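PDB 4W9R: esterase, which is of unknown function but has an esterase-like alpha/beta-hydrolase domain, whose activity and substrate remain unestablished. Local coordinates for residues 255-259 against 300-304; 317-321 against 352-356; 148-153 against 182-188. All coordinates share one frame; numbering follows the deposited sequence.

Interaction 1: 255-259 against 300-304; sequences IYEYL and LAKYV
Y256 fits its ring into the shallow groove between L300 and Y303, one turn apart on the facing helix. The helices holding 255-259 and 300-304 run nearly parallel, 23° apart, with axes 11.1 Å from each other at the closest point, so side chains rather than backbones fill the space between them. The ring of Y256 is the main bump. With CG swung away from the backbone N (chi1 160°), it reaches straight across and lays one long side along the opposite helix. At the near end CD1 rests on L300 CA at 3.9 Å, while further out CE1 comes to 3.5 Å from Y303 CB, which lies at the ring edge. The phenol oxygen goes on past this point, and Y256 OH approaches Y303 CD1 at 3.5 Å as a packing contact. The two tyrosines form an offset edge-to-face pair, the edge of Y256 turned to the face of Y303, with planes at 73° and centroids 5.6 Å apart.

A second, smaller bump comes one turn later. L259 CD2 enters between the end of L300, whose CD1 is 3.8 Å away, and the ring of Y303, whose CE2 it meets at 4.1 Å. The two leucines cross at about a right angle. In return, the ring of Y303 covers the notch between Y256 and L259, so each helix offers an i, i+3 pair to the groove of the other. No hydrogen bond joins the two segments; shape complementarity carries the contact. Helix 278-290 closes one side, touching L259 through T284 and L300 through I288, and F318 of helix 314-325 packs on L300, placing this layer within the all-helical C-terminal part of the chain.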
loop_
_atom_site.group_PDB
_atom_site.type_symbol
_atom_site.label_atom_id
_atom_site.label_comp_id
_atom_site.label_asym_id
_atom_site.label_seq_id
_atom_site.Cartn_x
_atom_site.Cartn_y
_atom_site.Cartn_z
ATOM N N ILE B 255 13.183 0.705 35.354
ATOM C CA ILE B 255 13.577 0.625 33.953
ATOM C C ILE B 255 13.277 -0.749 33.360
ATOM O O ILE B 255 12.811 -0.851 32.225
ATOM C CB ILE B 255 15.071 0.953 33.782
ATOM C CG1 ILE B 255 15.327 2.408 34.175
ATOM C CG2 ILE B 255 15.525 0.700 32.354
ATOM C CD1 ILE B 255 16.699 2.899 33.820
ATOM N N TYR B 256 13.538 -1.802 34.129
ATOM C CA TYR B 256 13.191 -3.150 33.697
ATOM C C TYR B 256 11.692 -3.267 33.453
ATOM O O TYR B 256 11.254 -3.955 32.530
ATOM C CB TYR B 256 13.631 -4.191 34.727
ATOM C CG TYR B 256 12.894 -5.507 34.594
ATOM C CD1 TYR B 256 13.224 -6.409 33.593
ATOM C CD2 TYR B 256 11.862 -5.840 35.462
ATOM C CE1 TYR B 256 12.550 -7.608 33.461
ATOM C CE2 TYR B 256 11.182 -7.036 35.339
ATOM C CZ TYR B 256 11.531 -7.917 34.336
ATOM O OH TYR B 256 10.858 -9.112 34.209
ATOM N N GLU B 257 10.912 -2.591 34.291
ATOM C CA GLU B 257 9.458 -2.621 34.190
ATOM C C GLU B 257 8.971 -2.071 32.853
ATOM O O GLU B 257 7.946 -2.511 32.335
ATOM C CB GLU B 257 8.823 -1.836 35.342
ATOM C CG GLU B 257 8.690 -2.621 36.642
ATOM C CD GLU B 257 10.028 -2.964 37.274
ATOM O OE1 GLU B 257 11.023 -2.262 36.992
ATOM O OE2 GLU B 257 10.083 -3.936 38.055
ATOM N N TYR B 258 9.707 -1.114 32.297
ATOM C CA TYR B 258 9.360 -0.552 30.997
ATOM C C TYR B 258 9.432 -1.625 29.914
ATOM O O TYR B 258 8.516 -1.763 29.102
ATOM C CB TYR B 258 10.283 0.617 30.642
ATOM C CG TYR B 258 9.883 1.348 29.379
ATOM C CD1 TYR B 258 8.961 2.387 29.419
ATOM C CD2 TYR B 258 10.424 1.001 28.147
ATOM C CE1 TYR B 258 8.589 3.059 28.270
ATOM C CE2 TYR B 258 10.057 1.667 26.990
ATOM C CZ TYR B 258 9.140 2.696 27.059
ATOM O OH TYR B 258 8.770 3.365 25.914
ATOM N N LEU B 259 10.522 -2.386 29.915
ATOM C CA LEU B 259 10.708 -3.461 28.949
ATOM C C LEU B 259 9.657 -4.549 29.128
ATOM O O LEU B 259 9.096 -5.049 28.153
ATOM C CB LEU B 259 12.111 -4.061 29.076
ATOM C CG LEU B 259 12.421 -5.264 28.180
ATOM C CD1 LEU B 259 12.409 -4.862 26.713
ATOM C CD2 LEU B 259 13.752 -5.898 28.554
ATOM N N LEU B 300 16.390 -8.063 35.047
ATOM C CA LEU B 300 16.639 -8.191 33.616
ATOM C C LEU B 300 17.378 -9.488 33.313
ATOM O O LEU B 300 17.125 -10.135 32.298
ATOM C CB LEU B 300 17.441 -6.995 33.095
ATOM C CG LEU B 300 17.830 -7.021 31.614
ATOM C CD1 LEU B 300 16.592 -7.054 30.730
ATOM C CD2 LEU B 300 18.709 -5.829 31.267
ATOM N N ALA B 301 18.291 -9.860 34.204
ATOM C CA ALA B 301 19.082 -11.072 34.037
ATOM C C ALA B 301 18.199 -12.314 34.039
ATOM O O ALA B 301 18.381 -13.215 33.221
ATOM C CB ALA B 301 20.135 -11.171 35.131
ATOM N N LYS B 302 17.244 -12.357 34.961
ATOM C CA LYS B 302 16.364 -13.511 35.083
ATOM C C LYS B 302 15.326 -13.513 33.968
ATOM O O LYS B 302 14.844 -14.568 33.556
ATOM C CB LYS B 302 15.682 -13.531 36.453
ATOM C CG LYS B 302 15.115 -14.892 36.835
ATOM C CD LYS B 302 14.772 -14.959 38.317
ATOM C CE LYS B 302 14.327 -16.361 38.720
ATOM N NZ LYS B 302 14.048 -16.469 40.179
ATOM N N TYR B 303 14.994 -12.324 33.478
ATOM C CA TYR B 303 14.007 -12.180 32.414
ATOM C C TYR B 303 14.523 -12.736 31.092
ATOM O O TYR B 303 13.818 -13.477 30.406
ATOM C CB TYR B 303 13.614 -10.714 32.246
ATOM C CG TYR B 303 12.616 -10.465 31.137
ATOM C CD1 TYR B 303 11.295 -10.877 31.261
ATOM C CD2 TYR B 303 12.990 -9.806 29.974
ATOM C CE1 TYR B 303 10.378 -10.648 30.253
ATOM C CE2 TYR B 303 12.079 -9.571 28.960
ATOM C CZ TYR B 303 10.774 -9.994 29.106
ATOM O OH TYR B 303 9.862 -9.764 28.100
ATOM N N VAL B 304 15.750 -12.377 30.735
ATOM C CA VAL B 304 16.331 -12.850 29.485
ATOM C C VAL B 304 16.714 -14.322 29.601
ATOM O O VAL B 304 16.740 -15.044 28.604
ATOM C CB VAL B 304 17.561 -12.018 29.072
ATOM C CG1 VAL B 304 17.154 -10.579 28.789
ATOM C CG2 VAL B 304 18.640 -12.072 30.142
#

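Interaction 2: 317-321 against 352-356; sequences FFLAE and LINER. With ACT (acetate ion), chain I.
F317 and E321 of one helix meet L352, I353 and R356 of another that runs broadly parallel to it, the axes 12.2 Å apart. The close-packed part surrounds the buried F317 ring: I353, also buried, places CG1 at its edge, 4.0 Å from F317 CD1, and L352 CD2 meets F317 CZ at 3.9 Å. R356 bends at its second torsion (chi2 -68°), which brings one guanidinium face over F317 CE1, the two planes inclined rather than stacked. From there R356 NH2 donates to E321 OE2 in a nearly straight salt bridge (2.8 Å, 173°), received on the anti lone pair, with carboxylate and guanidinium within 5° of coplanar. L352 and R356 are only partly buried, and the looser side is taken by an acetate, probably from the crystallisation liquor, whose O accepts from R356 NH1 at 2.8 Å.

E321 OE1 is also bonded to Y285 OH, and R356 NH2 to Y336 OH. Replacing R356 by an alanine would probably leave E321 OE2 without its opposite charge and part of the F317 ring uncovered. The chemistry is that of an ion pair with an aromatic ring over one guanidinium face, its arginine reaching the acetate side.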
loop_
_atom_site.group_PDB
_atom_site.type_symbol
_atom_site.label_atom_id
_atom_site.label_comp_id
_atom_site.label_asym_id
_atom_site.label_seq_id
_atom_site.Cartn_x
_atom_site.Cartn_y
_atom_site.Cartn_z
ATOM N N PHE B 317 26.094 -12.896 32.932
ATOM C CA PHE B 317 26.930 -11.705 32.849
ATOM C C PHE B 317 26.229 -10.529 33.522
ATOM O O PHE B 317 26.848 -9.772 34.267
ATOM C CB PHE B 317 27.259 -11.362 31.397
ATOM C CG PHE B 317 28.153 -10.162 31.246
ATOM C CD1 PHE B 317 29.530 -10.300 31.273
ATOM C CD2 PHE B 317 27.615 -8.895 31.079
ATOM C CE1 PHE B 317 30.355 -9.198 31.133
ATOM C CE2 PHE B 317 28.434 -7.790 30.938
ATOM C CZ PHE B 317 29.805 -7.941 30.965
ATOM N N PHE B 318 24.937 -10.380 33.246
ATOM C CA PHE B 318 24.133 -9.336 33.870
ATOM C C PHE B 318 24.065 -9.538 35.378
ATOM O O PHE B 318 24.191 -8.587 36.150
ATOM C CB PHE B 318 22.716 -9.312 33.286
ATOM C CG PHE B 318 22.634 -8.728 31.904
ATOM C CD1 PHE B 318 23.704 -8.037 31.361
ATOM C CD2 PHE B 318 21.479 -8.865 31.151
ATOM C CE1 PHE B 318 23.626 -7.499 30.089
ATOM C CE2 PHE B 318 21.394 -8.327 29.879
ATOM C CZ PHE B 318 22.469 -7.643 29.349
ATOM N N LEU B 319 23.869 -10.786 35.789
ATOM C CA LEU B 319 23.755 -11.122 37.202
ATOM C C LEU B 319 25.078 -10.903 37.932
ATOM O O LEU B 319 25.096 -10.408 39.059
ATOM C CB LEU B 319 23.291 -12.570 37.368
ATOM C CG LEU B 319 22.938 -13.028 38.783
ATOM C CD1 LEU B 319 21.792 -12.203 39.351
ATOM C CD2 LEU B 319 22.593 -14.507 38.789
ATOM N N ALA B 320 26.181 -11.272 37.287
ATOM C CA ALA B 320 27.505 -11.091 37.872
ATOM C C ALA B 320 27.814 -9.612 38.079
ATOM O O ALA B 320 28.386 -9.226 39.098
ATOM C CB ALA B 320 28.569 -11.736 36.999
ATOM N N GLU B 321 27.433 -8.787 37.107
ATOM C CA GLU B 321 27.618 -7.347 37.226
ATOM C C GLU B 321 26.775 -6.791 38.367
ATOM O O GLU B 321 27.205 -5.887 39.080
ATOM C CB GLU B 321 27.266 -6.639 35.915
ATOM C CG GLU B 321 28.390 -6.632 34.889
ATOM C CD GLU B 321 28.100 -5.722 33.706
ATOM O OE1 GLU B 321 26.920 -5.366 33.497
ATOM O OE2 GLU B 321 29.056 -5.358 32.989
ATOM N N LEU B 352 36.220 -10.634 27.708
ATOM C CA LEU B 352 35.688 -9.615 28.607
ATOM C C LEU B 352 35.388 -10.196 29.983
ATOM O O LEU B 352 35.700 -9.583 31.005
ATOM C CB LEU B 352 34.427 -8.983 28.019
ATOM C CG LEU B 352 33.690 -7.982 28.912
ATOM C CD1 LEU B 352 34.612 -6.849 29.338
ATOM C CD2 LEU B 352 32.463 -7.436 28.201
ATOM N N ILE B 353 34.783 -11.380 30.001
ATOM C CA ILE B 353 34.474 -12.067 31.249
ATOM C C ILE B 353 35.751 -12.368 32.027
ATOM O O ILE B 353 35.794 -12.228 33.250
ATOM C CB ILE B 353 33.700 -13.376 30.990
ATOM C CG1 ILE B 353 32.336 -13.070 30.367
ATOM C CG2 ILE B 353 33.520 -14.161 32.279
ATOM C CD1 ILE B 353 31.552 -14.301 29.979
ATOM N N ASN B 354 36.797 -12.760 31.306
ATOM C CA ASN B 354 38.078 -13.074 31.926
ATOM C C ASN B 354 38.704 -11.866 32.613
ATOM O O ASN B 354 39.299 -11.995 33.684
ATOM C CB ASN B 354 39.048 -13.637 30.886
ATOM C CG ASN B 354 39.500 -15.042 31.218
ATOM O OD1 ASN B 354 38.894 -16.019 30.781
ATOM N ND2 ASN B 354 40.569 -15.151 32.000
ATOM N N GLU B 355 38.572 -10.697 31.993
ATOM C CA GLU B 355 39.090 -9.461 32.573
ATOM C C GLU B 355 38.389 -9.165 33.895
ATOM O O GLU B 355 39.013 -8.706 34.853
ATOM C CB GLU B 355 38.912 -8.290 31.604
ATOM C CG GLU B 355 39.556 -6.990 32.072
ATOM C CD GLU B 355 39.209 -5.809 31.183
ATOM O OE1 GLU B 355 40.126 -5.257 30.537
ATOM O OE2 GLU B 355 38.021 -5.427 31.134
ATOM N N ARG B 356 37.089 -9.437 33.939
ATOM C CA ARG B 356 36.299 -9.248 35.148
ATOM C C ARG B 356 36.719 -10.242 36.225
ATOM O O ARG B 356 36.818 -9.894 37.401
ATOM C CB ARG B 356 34.807 -9.396 34.845
ATOM C CG ARG B 356 34.293 -8.456 33.764
ATOM C CD ARG B 356 34.326 -7.008 34.219
ATOM N NE ARG B 356 33.915 -6.088 33.162
ATOM C CZ ARG B 356 32.653 -5.750 32.911
ATOM N NH1 ARG B 356 32.373 -4.905 31.931
ATOM N NH2 ARG B 356 31.670 -6.260 33.641
HETATM C C ACT I . 30.065 -2.741 30.034
HETATM O O ACT I . 30.099 -3.812 30.677
HETATM O OXT ACT I . 29.150 -1.947 30.343
HETATM C CH3 ACT I . 31.060 -2.425 28.956
#

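Interaction 3: 148-153 against 182-188; sequences NPVALP and NKVVYDK
A chi1 of -175° sets CG of N148 trans to the backbone N and carries its amide from the corner at the end of strand 143-149 to N182, at the start of helix 183-196. The two side chains approach from opposite directions, and N182 ND2 donates to N148 OD1 at 2.6 Å. The bond is bent, 138° at the hydrogen, with the donor tilted from the carbonyl plane of N148, and the two amide planes are also turned against each other. Their remaining ends are joined through a water, which accepts from N148 ND2 at 2.8 Å and donates to N182 OD1 at 2.6 Å. Both amide nitrogens have further partners, N148 ND2 in E123 OE2 and N182 ND2 in A178 O.

Beyond the asparagines the loop passes alongside the first turns of the helix. V185 points at it, and its CG1 packs 3.7 Å from P149 O and 4.2 Å from V150 CG2. K188 bends at its third torsion (chi3 -62°) and lies beside V150, pointing the same way; V150 CG1 is 3.9 Å from K188 NZ. P153 CG rests on K188 O at 3.9 Å. Between loop and helix a second water donates to P149 O and V185 O and accepts from A151 N, its bond to V185 O being 2.7 Å long.

The contact lies at the C-terminal ends of two neighbouring parallel strands, 143-149 and 171-180, the side on which related alpha/beta hydrolases place their active sites. In its chemistry, one direct amide bond and two bridging waters serve the polar groups, while V185, V150, P153 and the length of K188 supply the packing.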
loop_
_atom_site.group_PDB
_atom_site.type_symbol
_atom_site.label_atom_id
_atom_site.label_comp_id
_atom_site.label_asym_id
_atom_site.label_seq_id
_atom_site.Cartn_x
_atom_site.Cartn_y
_atom_site.Cartn_z
ATOM N N ASN B 148 -13.591 3.323 2.999
ATOM C CA ASN B 148 -14.599 3.898 2.114
ATOM C C ASN B 148 -15.964 3.226 2.273
ATOM O O ASN B 148 -16.497 2.666 1.319
ATOM C CB ASN B 148 -14.141 3.805 0.655
ATOM C CG ASN B 148 -15.091 4.503 -0.301
ATOM O OD1 ASN B 148 -15.520 5.630 -0.056
ATOM N ND2 ASN B 148 -15.448 3.820 -1.382
ATOM N N PRO B 149 -16.531 3.263 3.486
ATOM C CA PRO B 149 -17.807 2.567 3.653
ATOM C C PRO B 149 -18.957 3.307 2.985
ATOM O O PRO B 149 -18.916 4.533 2.888
ATOM C CB PRO B 149 -17.991 2.544 5.169
ATOM C CG PRO B 149 -17.312 3.789 5.627
ATOM C CD PRO B 149 -16.121 3.964 4.716
ATOM N N VAL B 150 -19.961 2.569 2.523
ATOM C CA VAL B 150 -21.216 3.193 2.140
ATOM C C VAL B 150 -22.113 3.104 3.361
ATOM O O VAL B 150 -22.598 2.026 3.699
ATOM C CB VAL B 150 -21.871 2.482 0.943
ATOM C CG1 VAL B 150 -23.151 3.194 0.535
ATOM C CG2 VAL B 150 -20.896 2.396 -0.225
ATOM N N ALA B 151 -22.357 4.238 4.009
ATOM C CA ALA B 151 -22.941 4.183 5.342
ATOM C C ALA B 151 -24.408 4.580 5.419
ATOM O O ALA B 151 -25.011 5.020 4.439
ATOM C CB ALA B 151 -22.127 5.059 6.287
ATOM N N LEU B 152 -24.958 4.429 6.619
ATOM C CA LEU B 152 -26.260 4.966 6.973
ATOM C C LEU B 152 -26.070 5.975 8.097
ATOM O O LEU B 152 -25.769 5.589 9.227
ATOM C CB LEU B 152 -27.212 3.849 7.398
ATOM C CG LEU B 152 -27.317 2.666 6.434
ATOM C CD1 LEU B 152 -28.226 1.585 6.998
ATOM C CD2 LEU B 152 -27.808 3.128 5.070
ATOM N N PRO B 153 -26.238 7.268 7.794
ATOM C CA PRO B 153 -26.041 8.328 8.789
ATOM C C PRO B 153 -26.886 8.151 10.052
ATOM O O PRO B 153 -26.411 8.473 11.141
ATOM C CB PRO B 153 -26.452 9.591 8.031
ATOM C CG PRO B 153 -26.132 9.276 6.608
ATOM C CD PRO B 153 -26.451 7.815 6.442
ATOM N N ASN B 182 -16.393 10.775 -5.177
ATOM C CA ASN B 182 -17.168 10.039 -4.184
ATOM C C ASN B 182 -18.364 10.765 -3.570
ATOM O O ASN B 182 -19.014 10.216 -2.681
ATOM C CB ASN B 182 -16.247 9.562 -3.069
ATOM C CG ASN B 182 -16.541 8.137 -2.652
ATOM O OD1 ASN B 182 -17.116 7.361 -3.418
ATOM N ND2 ASN B 182 -16.147 7.781 -1.436
ATOM N N LYS B 183 -18.636 11.990 -4.018
ATOM C CA LYS B 183 -19.328 12.987 -3.190
ATOM C C LYS B 183 -20.577 12.504 -2.446
ATOM O O LYS B 183 -20.740 12.798 -1.262
ATOM C CB LYS B 183 -19.712 14.198 -4.042
ATOM C CG LYS B 183 -20.293 15.342 -3.226
ATOM C CD LYS B 183 -20.615 16.548 -4.088
ATOM C CE LYS B 183 -21.076 17.717 -3.233
ATOM N NZ LYS B 183 -22.233 17.349 -2.373
ATOM N N VAL B 184 -21.448 11.765 -3.125
ATOM C CA VAL B 184 -22.640 11.228 -2.472
ATOM C C VAL B 184 -22.262 10.287 -1.328
ATOM O O VAL B 184 -22.737 10.441 -0.202
ATOM C CB VAL B 184 -23.545 10.481 -3.468
ATOM C CG1 VAL B 184 -24.617 9.691 -2.729
ATOM C CG2 VAL B 184 -24.172 11.461 -4.448
ATOM N N VAL B 185 -21.398 9.323 -1.629
ATOM C CA VAL B 185 -20.912 8.367 -0.640
ATOM C C VAL B 185 -20.093 9.051 0.452
ATOM O O VAL B 185 -20.248 8.756 1.638
ATOM C CB VAL B 185 -20.049 7.274 -1.304
ATOM C CG1 VAL B 185 -19.429 6.362 -0.255
ATOM C CG2 VAL B 185 -20.881 6.475 -2.292
ATOM N N TYR B 186 -19.227 9.969 0.037
ATOM C CA TYR B 186 -18.348 10.682 0.957
ATOM C C TYR B 186 -19.124 11.461 2.016
ATOM O O TYR B 186 -18.786 11.417 3.200
ATOM C CB TYR B 186 -17.434 11.627 0.177
ATOM C CG TYR B 186 -16.588 12.531 1.043
ATOM C CD1 TYR B 186 -15.444 12.055 1.669
ATOM C CD2 TYR B 186 -16.926 13.867 1.224
ATOM C CE1 TYR B 186 -14.665 12.881 2.454
ATOM C CE2 TYR B 186 -16.154 14.701 2.008
ATOM C CZ TYR B 186 -15.023 14.204 2.620
ATOM O OH TYR B 186 -14.251 15.032 3.405
ATOM N N ASP B 187 -20.164 12.170 1.587
ATOM C CA ASP B 187 -20.965 12.971 2.505
ATOM C C ASP B 187 -21.662 12.101 3.543
ATOM O O ASP B 187 -21.691 12.440 4.725
ATOM C CB ASP B 187 -21.998 13.799 1.740
ATOM C CG ASP B 187 -21.373 14.956 0.986
ATOM O OD1 ASP B 187 -20.291 15.424 1.402
ATOM O OD2 ASP B 187 -21.968 15.402 -0.019
ATOM N N LYS B 188 -22.218 10.978 3.098
ATOM C CA LYS B 188 -22.894 10.058 4.003
ATOM C C LYS B 188 -21.914 9.482 5.021
ATOM O O LYS B 188 -22.270 9.252 6.176
ATOM C CB LYS B 188 -23.576 8.932 3.221
ATOM C CG LYS B 188 -24.755 9.398 2.379
ATOM C CD LYS B 188 -25.585 8.230 1.864
ATOM C CE LYS B 188 -24.771 7.318 0.962
ATOM N NZ LYS B 188 -25.585 6.181 0.451
HETATM O O HOH W 1 -17.168 4.746 -3.440
HETATM O O HOH W 2 -20.886 6.473 2.970
#

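Interactions 1 and 2 belong to the same helical C-terminal region and touch directly: A301 and L300 pack on F318, linking helices 294-306 and 314-325, which follow each other in the chain. Both join nearly parallel helices through mostly buried residues, yet 255-259 with 300-304 is held by apolar and aromatic packing, whereas 317-321 with 352-356, further from the centre of the chain, adds an ion pair, beside which an acetate, probably from the crystallisation liquor, is bound. Interaction 3 stands apart on the other side of the chain's centre, its centre about 49 Å from that of interaction 1. Only partly buried, it joins a loop to a helix in the alpha/beta domain and combines an amide bond and bridging waters with side-chain packing.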